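Local structure of putative ABC transporter subunit, substrate-binding component (Rhodopseudomonas palustris, 4EVQ) at residues L220-I223 against K224-A228. The protein binds 4-hydroxybenzoate as the solute-binding component of an ABC transporter, probably delivering lignin-derived aromatic compounds for uptake. Residues are numbered along the deposited sequence; the frame is centred on the assembly and turned at random.
Sequences LKFI and KDYAA. With SO4 (sulfate ion), chain F.
Lys-221 and Asp-225, one helical turn apart, form a salt bridge in which NZ lies 2.9 Å from OD2 and meets its syn lone pair. The lysine chain is straight until its last torsion (chi4 -64°), which turns the ammonium toward the carboxylate; the same nitrogen of this long, flexible residue also hydrogen-bonds Val-193 O. Asp-225 is short enough to stay beside its own backbone and receive it. On the buried flank, Phe-222 and Tyr-226 both hold CG anti to the backbone N, and their rings project side by side, inclined at 44°, with CZ of Phe-222 3.8 Å from CD2 of Tyr-226. Both belong to helix 217-228, the crossover of a beta-alpha-beta unit between strands 209-213 and 235-238 in this periplasmic-binding-protein fold, and they pack against the first of these strands. Large, mostly apolar rings suit this buried flank, Phe-222 touching Ala-212 and Tyr-226 touching Val-210, while the Tyr-226 hydroxyl is satisfied by Ile-233 O. Towards solvent, Lys-224 in one of its two conformers passes Leu-220, whose CD1 touches CE at 3.7 Å; beyond this apolar shaft, NZ of that conformer hydrogen-bonds O4 of a sulfate, probably from the crystallisation liquor, at 3.1 Å.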
ATOM      1  N   LEU A 220      -5.628  -9.237  11.472  1.00  9.12           N
ATOM      2  CA  LEU A 220      -6.143 -10.576  11.771  1.00  8.42           C
ATOM      3  C   LEU A 220      -6.838 -10.593  13.124  1.00  8.18           C
ATOM      4  O   LEU A 220      -7.959 -11.117  13.270  1.00  9.24           O
ATOM      5  CB  LEU A 220      -5.001 -11.591  11.711  1.00  9.21           C
ATOM      6  CG  LEU A 220      -5.389 -13.019  12.127  1.00  9.89           C
ATOM      7  CD1 LEU A 220      -6.516 -13.589  11.264  1.00 11.25           C
ATOM      8  CD2 LEU A 220      -4.148 -13.904  12.061  1.00 11.14           C
ATOM      9  N   LYS A 221      -6.197 -10.047  14.133  1.00  8.61           N
ATOM     10  CA  LYS A 221      -6.770 -10.028  15.454  1.00  8.88           C
ATOM     11  C   LYS A 221      -8.025  -9.210  15.489  1.00  8.61           C
ATOM     12  O   LYS A 221      -9.010  -9.618  16.116  1.00 10.28           O
ATOM     13  CB  LYS A 221      -5.749  -9.572  16.488  1.00 10.25           C
ATOM     14  CG  LYS A 221      -6.261  -9.760  17.934  1.00 13.02           C
ATOM     15  CD  LYS A 221      -5.149  -9.460  18.892  1.00 15.22           C
ATOM     16  CE  LYS A 221      -5.592  -9.785  20.329  1.00 16.82           C
ATOM     17  NZ  LYS A 221      -6.711  -8.907  20.726  1.00 16.48           N
ATOM     18  N   PHE A 222      -8.055  -8.087  14.814  1.00  9.15           N
ATOM     19  CA  PHE A 222      -9.242  -7.244  14.765  1.00  8.68           C
ATOM     20  C   PHE A 222     -10.387  -8.024  14.162  1.00  8.83           C
ATOM     21  O   PHE A 222     -11.517  -7.997  14.674  1.00  9.13           O
ATOM     22  CB  PHE A 222      -8.996  -5.945  13.988  1.00  9.49           C
ATOM     23  CG  PHE A 222     -10.174  -5.052  14.008  1.00  8.89           C
ATOM     24  CD1 PHE A 222     -10.414  -4.232  15.090  1.00  9.32           C
ATOM     25  CD2 PHE A 222     -11.073  -5.051  12.968  1.00  9.96           C
ATOM     26  CE1 PHE A 222     -11.575  -3.435  15.157  1.00 10.16           C
ATOM     27  CE2 PHE A 222     -12.217  -4.265  13.027  1.00 10.33           C
ATOM     28  CZ  PHE A 222     -12.454  -3.453  14.100  1.00 10.44           C
ATOM     29  N   ILE A 223     -10.166  -8.693  13.058  1.00  8.32           N
ATOM     30  CA  ILE A 223     -11.215  -9.458  12.381  1.00  9.48           C
ATOM     31  C   ILE A 223     -11.776 -10.518  13.313  1.00  8.74           C
ATOM     32  O   ILE A 223     -12.987 -10.681  13.417  1.00 10.33           O
ATOM     33  CB  ILE A 223     -10.653 -10.092  11.083  1.00  9.45           C
ATOM     34  CG1 ILE A 223     -10.417  -8.997  10.038  1.00  9.80           C
ATOM     35  CG2 ILE A 223     -11.551 -11.215  10.557  1.00  9.45           C
ATOM     36  CD1 ILE A 223      -9.617  -9.480   8.894  1.00 12.02           C
ATOM     37  N   LYS A 224     -10.894 -11.254  13.982  0.51  9.42           N
ATOM     38  CA  LYS A 224     -11.303 -12.306  14.919  0.51 10.47           C
ATOM     39  C   LYS A 224     -12.113 -11.713  16.051  0.51 11.21           C
ATOM     40  O   LYS A 224     -13.220 -12.215  16.381  0.51 12.21           O
ATOM     41  CB  LYS A 224     -10.059 -13.025  15.444  0.51 12.91           C
ATOM     42  CG  LYS A 224      -9.413 -13.892  14.367  0.51 15.10           C
ATOM     43  CD  LYS A 224      -8.306 -14.851  14.825  0.51 18.20           C
ATOM     44  CE  LYS A 224      -8.083 -15.914  13.685  0.51 20.97           C
ATOM     45  NZ  LYS A 224      -7.100 -17.033  13.895  0.51 23.54           N
ATOM     46  N   ASP A 225     -11.624 -10.640  16.637  1.00 10.97           N
ATOM     47  CA  ASP A 225     -12.281 -10.033  17.791  1.00 10.35           C
ATOM     48  C   ASP A 225     -13.627  -9.446  17.362  1.00 10.19           C
ATOM     49  O   ASP A 225     -14.637  -9.546  18.089  1.00 12.19           O
ATOM     50  CB  ASP A 225     -11.437  -8.970  18.459  1.00 11.91           C
ATOM     51  CG  ASP A 225     -10.195  -9.529  19.150  1.00 14.76           C
ATOM     52  OD1 ASP A 225     -10.122 -10.760  19.342  1.00 18.04           O
ATOM     53  OD2 ASP A 225      -9.318  -8.696  19.493  1.00 16.25           O
ATOM     54  N   TYR A 226     -13.681  -8.795  16.214  1.00  9.08           N
ATOM     55  CA  TYR A 226     -14.911  -8.179  15.714  1.00  8.43           C
ATOM     56  C   TYR A 226     -16.003  -9.246  15.532  1.00 10.82           C
ATOM     57  O   TYR A 226     -17.145  -9.054  15.945  1.00 11.72           O
ATOM     58  CB  TYR A 226     -14.601  -7.455  14.405  1.00  9.06           C
ATOM     59  CG  TYR A 226     -15.729  -6.615  13.864  1.00  8.41           C
ATOM     60  CD1 TYR A 226     -16.786  -7.183  13.172  1.00  9.06           C
ATOM     61  CD2 TYR A 226     -15.751  -5.249  14.054  1.00  9.68           C
ATOM     62  CE1 TYR A 226     -17.795  -6.385  12.650  1.00  9.49           C
ATOM     63  CE2 TYR A 226     -16.766  -4.453  13.559  1.00 10.57           C
ATOM     64  CZ  TYR A 226     -17.798  -5.047  12.858  1.00 10.74           C
ATOM     65  OH  TYR A 226     -18.796  -4.255  12.340  1.00 12.43           O
ATOM     66  N   ALA A 227     -15.664 -10.368  14.913  1.00 11.19           N
ATOM     67  CA  ALA A 227     -16.619 -11.446  14.688  1.00 12.31           C
ATOM     68  C   ALA A 227     -17.056 -11.982  16.035  1.00 12.95           C
ATOM     69  O   ALA A 227     -18.258 -12.264  16.238  1.00 14.73           O
ATOM     70  CB  ALA A 227     -16.022 -12.550  13.852  1.00 12.56           C
ATOM     71  N   ALA A 228     -16.157 -12.117  16.984  1.00 13.89           N
ATOM     72  CA  ALA A 228     -16.540 -12.720  18.275  1.00 15.47           C
ATOM     73  C   ALA A 228     -17.451 -11.836  19.060  1.00 15.62           C
ATOM     74  O   ALA A 228     -18.174 -12.336  19.959  1.00 17.44           O
ATOM     75  CB  ALA A 228     -15.313 -13.049  19.070  1.00 16.59           C
TER
HETATM   76  S   SO4 F 404      -9.098 -17.431  17.706  0.72 36.32           S
HETATM   77  O1  SO4 F 404      -9.292 -18.419  18.765  0.72 36.72           O
HETATM   78  O2  SO4 F 404      -8.279 -16.309  18.154  0.72 36.07           O
HETATM   79  O3  SO4 F 404     -10.393 -16.874  17.301  0.72 37.87           O
HETATM   80  O4  SO4 F 404      -8.495 -18.035  16.510  0.72 35.63           O